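Local structure of transcriptional regulator, LYSR family (Neisseria meningitidis, 4AB5) at residues Leu156-Trp159 against Thr160-Tyr164; Leu198-Phe201 against Cys202-Arg206. The protein probably acts as a LysR-family (MetR-like) regulator of methionine biosynthesis genes, with this chain forming its effector-sensing regulatory domain rather than its DNA-binding domain. One frame throughout, in Å; residues are numbered along the deposited sequence.

Contact 1: Leu156-Trp159 against Thr160-Tyr164; sequences LPYW and TVMPY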
ATOM      1  N   LEU B 156      -1.367  13.598   7.120  1.00 34.29           N
ATOM      2  CA  LEU B 156      -0.754  13.092   5.895  1.00 33.44           C
ATOM      3  C   LEU B 156      -0.142  14.220   5.071  1.00 35.93           C
ATOM      4  O   LEU B 156      -0.583  15.359   5.225  1.00 35.10           O
ATOM      5  CB  LEU B 156      -1.792  12.317   5.051  1.00 32.37           C
ATOM      6  CG  LEU B 156      -2.225  10.937   5.551  1.00 35.95           C
ATOM      7  CD1 LEU B 156      -3.438  10.455   4.787  1.00 35.20           C
ATOM      8  CD2 LEU B 156      -1.092   9.920   5.452  1.00 37.78           C
ATOM      9  N   PRO B 157       0.861  13.946   4.195  1.00 32.80           N
ATOM     10  CA  PRO B 157       1.411  15.029   3.359  1.00 33.36           C
ATOM     11  C   PRO B 157       0.304  15.641   2.501  1.00 36.06           C
ATOM     12  O   PRO B 157      -0.607  14.925   2.085  1.00 33.60           O
ATOM     13  CB  PRO B 157       2.432  14.308   2.466  1.00 34.83           C
ATOM     14  CG  PRO B 157       2.761  13.048   3.178  1.00 38.77           C
ATOM     15  CD  PRO B 157       1.516  12.653   3.894  1.00 34.02           C
ATOM     16  N   TYR B 158       0.366  16.956   2.258  1.00 34.04           N
ATOM     17  CA  TYR B 158      -0.625  17.641   1.437  1.00 34.09           C
ATOM     18  C   TYR B 158      -0.741  16.992   0.041  1.00 36.96           C
ATOM     19  O   TYR B 158      -1.858  16.789  -0.441  1.00 34.90           O
ATOM     20  CB  TYR B 158      -0.320  19.157   1.344  1.00 37.07           C
ATOM     21  CG  TYR B 158      -1.239  19.894   0.394  1.00 40.56           C
ATOM     22  CD1 TYR B 158      -2.553  20.194   0.751  1.00 43.15           C
ATOM     23  CD2 TYR B 158      -0.819  20.231  -0.891  1.00 41.82           C
ATOM     24  CE1 TYR B 158      -3.421  20.822  -0.139  1.00 45.85           C
ATOM     25  CE2 TYR B 158      -1.678  20.859  -1.789  1.00 43.60           C
ATOM     26  CZ  TYR B 158      -2.976  21.165  -1.403  1.00 53.48           C
ATOM     27  OH  TYR B 158      -3.841  21.777  -2.278  1.00 58.22           O
ATOM     28  N   TRP B 159       0.406  16.661  -0.597  1.00 33.77           N
ATOM     29  CA  TRP B 159       0.410  16.039  -1.922  1.00 33.63           C
ATOM     30  C   TRP B 159      -0.362  14.701  -2.001  1.00 38.20           C
ATOM     31  O   TRP B 159      -1.006  14.444  -3.017  1.00 37.63           O
ATOM     32  CB  TRP B 159       1.830  15.938  -2.516  1.00 31.89           C
ATOM     33  CG  TRP B 159       2.793  15.139  -1.694  1.00 31.80           C
ATOM     34  CD1 TRP B 159       3.696  15.622  -0.797  1.00 35.25           C
ATOM     35  CD2 TRP B 159       2.963  13.713  -1.711  1.00 30.53           C
ATOM     36  NE1 TRP B 159       4.417  14.588  -0.247  1.00 34.13           N
ATOM     37  CE2 TRP B 159       3.970  13.402  -0.774  1.00 34.41           C
ATOM     38  CE3 TRP B 159       2.350  12.661  -2.421  1.00 30.93           C
ATOM     39  CZ2 TRP B 159       4.391  12.088  -0.536  1.00 33.20           C
ATOM     40  CZ3 TRP B 159       2.758  11.361  -2.174  1.00 31.72           C
ATOM     41  CH2 TRP B 159       3.769  11.086  -1.244  1.00 32.73           C
ATOM     42  N   THR B 160      -0.310  13.877  -0.929  1.00 35.01           N
ATOM     43  CA  THR B 160      -1.010  12.582  -0.831  1.00 34.52           C
ATOM     44  C   THR B 160      -2.535  12.800  -0.716  1.00 40.81           C
ATOM     45  O   THR B 160      -3.315  12.067  -1.325  1.00 39.85           O
ATOM     46  CB  THR B 160      -0.541  11.804   0.429  1.00 34.25           C
ATOM     47  OG1 THR B 160       0.851  11.991   0.657  1.00 31.93           O
ATOM     48  CG2 THR B 160      -0.856  10.322   0.351  1.00 27.35           C
ATOM     49  N   VAL B 161      -2.929  13.775   0.122  1.00 39.55           N
ATOM     50  CA  VAL B 161      -4.294  14.158   0.462  1.00 40.69           C
ATOM     51  C   VAL B 161      -5.057  14.763  -0.729  1.00 49.40           C
ATOM     52  O   VAL B 161      -6.250  14.483  -0.888  1.00 48.54           O
ATOM     53  CB  VAL B 161      -4.253  15.085   1.718  1.00 44.47           C
ATOM     54  CG1 VAL B 161      -5.552  15.860   1.926  1.00 44.01           C
ATOM     55  CG2 VAL B 161      -3.902  14.288   2.963  1.00 43.86           C
HETATM   56  N   MSE B 162      -4.377  15.601  -1.538  1.00 50.89           N
HETATM   57  CA  MSE B 162      -4.935  16.317  -2.692  1.00 53.91           C
HETATM   58  C   MSE B 162      -5.925  15.556  -3.622  1.00 53.91           C
HETATM   59  O   MSE B 162      -7.021  16.088  -3.792  1.00 53.89           O
HETATM   60  CB  MSE B 162      -3.865  17.118  -3.445  1.00 59.53           C
HETATM   61  CG  MSE B 162      -4.399  18.378  -4.110  1.00 71.60           C
HETATM   62 SE   MSE B 162      -3.704  18.583  -5.941  1.00 85.87          SE
HETATM   63  CE  MSE B 162      -4.333  16.848  -6.763  1.00 81.24           C
ATOM     64  N   PRO B 163      -5.655  14.329  -4.171  1.00 47.11           N
ATOM     65  CA  PRO B 163      -6.689  13.661  -5.003  1.00 45.68           C
ATOM     66  C   PRO B 163      -8.003  13.334  -4.281  1.00 47.83           C
ATOM     67  O   PRO B 163      -9.054  13.291  -4.913  1.00 47.45           O
ATOM     68  CB  PRO B 163      -6.007  12.362  -5.456  1.00 46.82           C
ATOM     69  CG  PRO B 163      -4.562  12.591  -5.277  1.00 51.17           C
ATOM     70  CD  PRO B 163      -4.415  13.522  -4.119  1.00 47.28           C
ATOM     71  N   TYR B 164      -7.943  13.111  -2.964  1.00 43.72           N
ATOM     72  CA  TYR B 164      -9.102  12.757  -2.140  1.00 43.05           C
ATOM     73  C   TYR B 164     -10.000  13.929  -1.735  1.00 46.88           C
ATOM     74  O   TYR B 164     -11.165  13.714  -1.398  1.00 46.56           O
ATOM     75  CB  TYR B 164      -8.665  11.897  -0.944  1.00 43.38           C
ATOM     76  CG  TYR B 164      -7.813  10.722  -1.375  1.00 43.87           C
ATOM     77  CD1 TYR B 164      -8.385   9.606  -1.981  1.00 44.61           C
ATOM     78  CD2 TYR B 164      -6.433  10.746  -1.227  1.00 44.68           C
ATOM     79  CE1 TYR B 164      -7.609   8.522  -2.378  1.00 43.25           C
ATOM     80  CE2 TYR B 164      -5.645   9.670  -1.623  1.00 45.15           C
ATOM     81  CZ  TYR B 164      -6.238   8.561  -2.201  1.00 49.72           C
ATOM     82  OH  TYR B 164      -5.474   7.499  -2.611  1.00 50.58           O
TER
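The indole of Trp159 takes two neighbours on one face: Thr160 OG1 and Pro157 CB. Each stands 3.3 Å above the ring plane and is offset toward the rim. The Trp159 side chain leaves with CG between the backbone N and the carbonyl carbon (chi1 60°), which turns the indole back against Thr160 N and OG1 at the start of the helix. Thr160 OG1 sits in the corner formed by the indole face and the proline ring, 3.3 Å from Pro157 CG. The same indole meets Tyr80 edge-to-face and also meets the ring of Trp22. The second flat group is the Tyr158 ring. Its CZ lies 4.1 Å from CG of Met162, a selenomethionine, and the approach is oblique. With CG anti to the backbone N (chi1 174°), the tyrosine runs along the outside of the helix and its hydroxyl end comes back toward Met162.

The motif is a strand-to-helix junction, with Pro157 as N-cap, in the LysR substrate-binding domain, a member of the periplasmic-binding-protein clan. Strand 154-157 pairs antiparallel with strand 72-86, and helix 158-166 starts directly after it. Pro157 O accepts Val161 N at 3.3 Å, with the donor in the carbonyl plane, and more weakly Thr160 N at 3.2 Å. The next turn closes with Met162 N to Tyr158 O at 3.0 Å. Pro163 has no N-H to give to Trp159 O, and its CD lies near that oxygen instead. The helix is kinked at Pro163 and Tyr164, where Tyr164 N makes a weak bond to Val161 O. On the side of the junction facing the sheet, Val161 CG2 packs on Leu156 CB at 3.6 Å. Both side chains also touch Ile85 of strand 72-86.

Contact 2: Leu198-Phe201 against Cys202-Arg206; sequences LNNF and CQIIR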
ATOM      1  N   LEU B 198      24.318   7.070  -7.556  1.00 45.17           N
ATOM      2  CA  LEU B 198      23.734   7.411  -6.257  1.00 44.36           C
ATOM      3  C   LEU B 198      23.274   8.853  -6.296  1.00 49.42           C
ATOM      4  O   LEU B 198      22.130   9.135  -5.957  1.00 49.58           O
ATOM      5  CB  LEU B 198      24.743   7.209  -5.108  1.00 44.82           C
ATOM      6  CG  LEU B 198      25.140   5.772  -4.766  1.00 48.79           C
ATOM      7  CD1 LEU B 198      26.121   5.756  -3.628  1.00 49.15           C
ATOM      8  CD2 LEU B 198      23.924   4.925  -4.390  1.00 50.34           C
ATOM      9  N   ASN B 199      24.142   9.746  -6.786  1.00 46.83           N
ATOM     10  CA  ASN B 199      23.869  11.162  -6.955  1.00 46.59           C
ATOM     11  C   ASN B 199      22.769  11.384  -7.982  1.00 48.17           C
ATOM     12  O   ASN B 199      21.893  12.218  -7.752  1.00 46.22           O
ATOM     13  CB  ASN B 199      25.145  11.912  -7.337  1.00 46.56           C
ATOM     14  CG  ASN B 199      25.434  13.088  -6.466  1.00 76.93           C
ATOM     15  OD1 ASN B 199      25.392  14.235  -6.912  1.00 76.73           O
ATOM     16  ND2 ASN B 199      25.580  12.867  -5.168  1.00 69.34           N
ATOM     17  N   ASN B 200      22.793  10.606  -9.093  1.00 44.56           N
ATOM     18  CA  ASN B 200      21.792  10.707 -10.143  1.00 43.55           C
ATOM     19  C   ASN B 200      20.423  10.187  -9.683  1.00 46.81           C
ATOM     20  O   ASN B 200      19.402  10.712 -10.131  1.00 46.47           O
ATOM     21  CB  ASN B 200      22.281  10.078 -11.443  1.00 43.45           C
ATOM     22  CG  ASN B 200      21.339  10.257 -12.591  1.00 67.45           C
ATOM     23  OD1 ASN B 200      21.015  11.367 -13.033  1.00 67.38           O
ATOM     24  ND2 ASN B 200      20.818   9.150 -13.039  1.00 56.12           N
ATOM     25  N   PHE B 201      20.390   9.201  -8.758  1.00 42.40           N
ATOM     26  CA  PHE B 201      19.119   8.707  -8.222  1.00 40.71           C
ATOM     27  C   PHE B 201      18.421   9.803  -7.406  1.00 42.61           C
ATOM     28  O   PHE B 201      17.200   9.933  -7.471  1.00 39.97           O
ATOM     29  CB  PHE B 201      19.294   7.431  -7.380  1.00 41.92           C
ATOM     30  CG  PHE B 201      17.987   6.796  -6.965  1.00 41.56           C
ATOM     31  CD1 PHE B 201      17.088   6.330  -7.916  1.00 42.85           C
ATOM     32  CD2 PHE B 201      17.663   6.652  -5.619  1.00 44.11           C
ATOM     33  CE1 PHE B 201      15.881   5.739  -7.528  1.00 43.35           C
ATOM     34  CE2 PHE B 201      16.455   6.054  -5.228  1.00 46.13           C
ATOM     35  CZ  PHE B 201      15.565   5.614  -6.185  1.00 43.06           C
ATOM     36  N   CYS B 202      19.208  10.614  -6.678  1.00 40.62           N
ATOM     37  CA  CYS B 202      18.700  11.727  -5.873  1.00 41.23           C
ATOM     38  C   CYS B 202      18.189  12.860  -6.738  1.00 46.59           C
ATOM     39  O   CYS B 202      17.154  13.451  -6.407  1.00 46.78           O
ATOM     40  CB  CYS B 202      19.745  12.206  -4.885  1.00 42.87           C
ATOM     41  SG  CYS B 202      20.326  10.915  -3.765  1.00 46.82           S
ATOM     42  N   GLN B 203      18.876  13.143  -7.864  1.00 44.15           N
ATOM     43  CA  GLN B 203      18.404  14.177  -8.784  1.00 44.55           C
ATOM     44  C   GLN B 203      17.135  13.757  -9.531  1.00 47.03           C
ATOM     45  O   GLN B 203      16.313  14.619  -9.826  1.00 47.35           O
ATOM     46  CB  GLN B 203      19.504  14.785  -9.674  1.00 47.19           C
ATOM     47  CG  GLN B 203      20.120  13.875 -10.720  1.00 72.31           C
ATOM     48  CD  GLN B 203      21.278  14.537 -11.431  1.00100.80           C
ATOM     49  OE1 GLN B 203      21.128  15.576 -12.089  1.00 99.82           O
ATOM     50  NE2 GLN B 203      22.461  13.945 -11.328  1.00 92.98           N
ATOM     51  N   ILE B 204      16.933  12.428  -9.739  1.00 41.44           N
ATOM     52  CA  ILE B 204      15.727  11.845 -10.343  1.00 39.44           C
ATOM     53  C   ILE B 204      14.564  12.032  -9.369  1.00 40.69           C
ATOM     54  O   ILE B 204      13.516  12.520  -9.786  1.00 40.10           O
ATOM     55  CB  ILE B 204      15.948  10.359 -10.777  1.00 42.05           C
ATOM     56  CG1 ILE B 204      16.809  10.270 -12.069  1.00 42.39           C
ATOM     57  CG2 ILE B 204      14.619   9.593 -10.960  1.00 43.09           C
ATOM     58  CD1 ILE B 204      17.459   8.846 -12.357  1.00 42.58           C
ATOM     59  N   ILE B 205      14.765  11.694  -8.066  1.00 35.94           N
ATOM     60  CA  ILE B 205      13.758  11.854  -6.998  1.00 34.12           C
ATOM     61  C   ILE B 205      13.290  13.326  -6.937  1.00 40.24           C
ATOM     62  O   ILE B 205      12.083  13.577  -6.866  1.00 39.31           O
ATOM     63  CB  ILE B 205      14.313  11.369  -5.621  1.00 36.14           C
ATOM     64  CG1 ILE B 205      14.453   9.824  -5.541  1.00 35.13           C
ATOM     65  CG2 ILE B 205      13.494  11.916  -4.447  1.00 34.97           C
ATOM     66  CD1 ILE B 205      15.347   9.316  -4.292  1.00 34.29           C
ATOM     67  N   ARG B 206      14.251  14.288  -6.984  1.00 38.86           N
ATOM     68  CA  ARG B 206      13.975  15.726  -6.924  1.00 39.52           C
ATOM     69  C   ARG B 206      13.230  16.255  -8.148  1.00 45.36           C
ATOM     70  O   ARG B 206      12.208  16.920  -7.978  1.00 46.67           O
ATOM     71  CB  ARG B 206      15.246  16.543  -6.647  1.00 39.47           C
ATOM     72  CG  ARG B 206      15.732  16.455  -5.207  1.00 42.25           C
ATOM     73  CD  ARG B 206      16.844  17.459  -4.911  1.00 42.64           C
ATOM     74  NE  ARG B 206      18.047  17.208  -5.704  1.00 43.82           N
ATOM     75  CZ  ARG B 206      19.067  16.449  -5.318  1.00 57.71           C
ATOM     76  NH1 ARG B 206      19.068  15.884  -4.115  1.00 36.69           N
ATOM     77  NH2 ARG B 206      20.103  16.258  -6.129  1.00 49.71           N
TER
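Phe201 and Ile205, one helical turn apart, make the apolar contact. Ile205 CD1 lies 3.6 Å from Phe201 CE2, while Ile205 CG1 stands over one face of the ring, offset toward its rim. The phenylalanine has CG anti to its own backbone N (chi1 -172°), which carries the ring away from the helix axis, where its CD2-CE2 side is nearest to Ile205 CD1.

The backbone bonds are those of an alpha helix. Gln203 N reaches Asn199 O, Ile204 N reaches Asn200 O at 3.0 Å, and Ile205 N reaches Phe201 O at 3.1 Å. Cys202 N is held less firmly, with weak bonds to Leu198 O at 3.4 Å and to Asn199 O.

Polar side chains meet farther round the helix. Gln203 CG is placed between its backbone N and carbonyl carbon (chi1 68°), which folds the chain back along Asn200; Gln203 CG comes to 3.3 Å from Asn200 O. Ile204 CG1 lies 3.3 Å from the same Asn200 O. Outside the contact, Arg206 NH1 is hydrogen-bonded to Pro76 O.

These turns belong to helix 196-212. Phe201 and Ile205 both touch Leu23 of helix 20-33, and Phe201 meets Phe30 of that helix edge-to-face. The helix also packs on the sheet: Leu198 and Phe201 touch Leu10 of strand 8-13, Ile205 touches Leu77 of strand 72-86, and Cys202 touches Ala186 of strand 171-189.

Contact 1 comes before contact 2 along the chain, with strand 171-189 between them. Their centres are about 23 Å apart and their nearest atoms about 10 Å, so they do not touch. Contact 1 joins strand 154-157 to helix 158-166; contact 2 spans about two and a half turns of helix 196-212. The long strands 72-86 and 171-189 link the two regions: both contacts reach both strands, contact 1 meeting 171-189 through Tyr158 and His172. Trp22 of helix 20-33 meets side chains from each contact. The arrangement fits the two-subdomain, periplasmic-binding-protein-like fold of LysR regulatory domains, with contact 1 probably in one subdomain and contact 2 in the other.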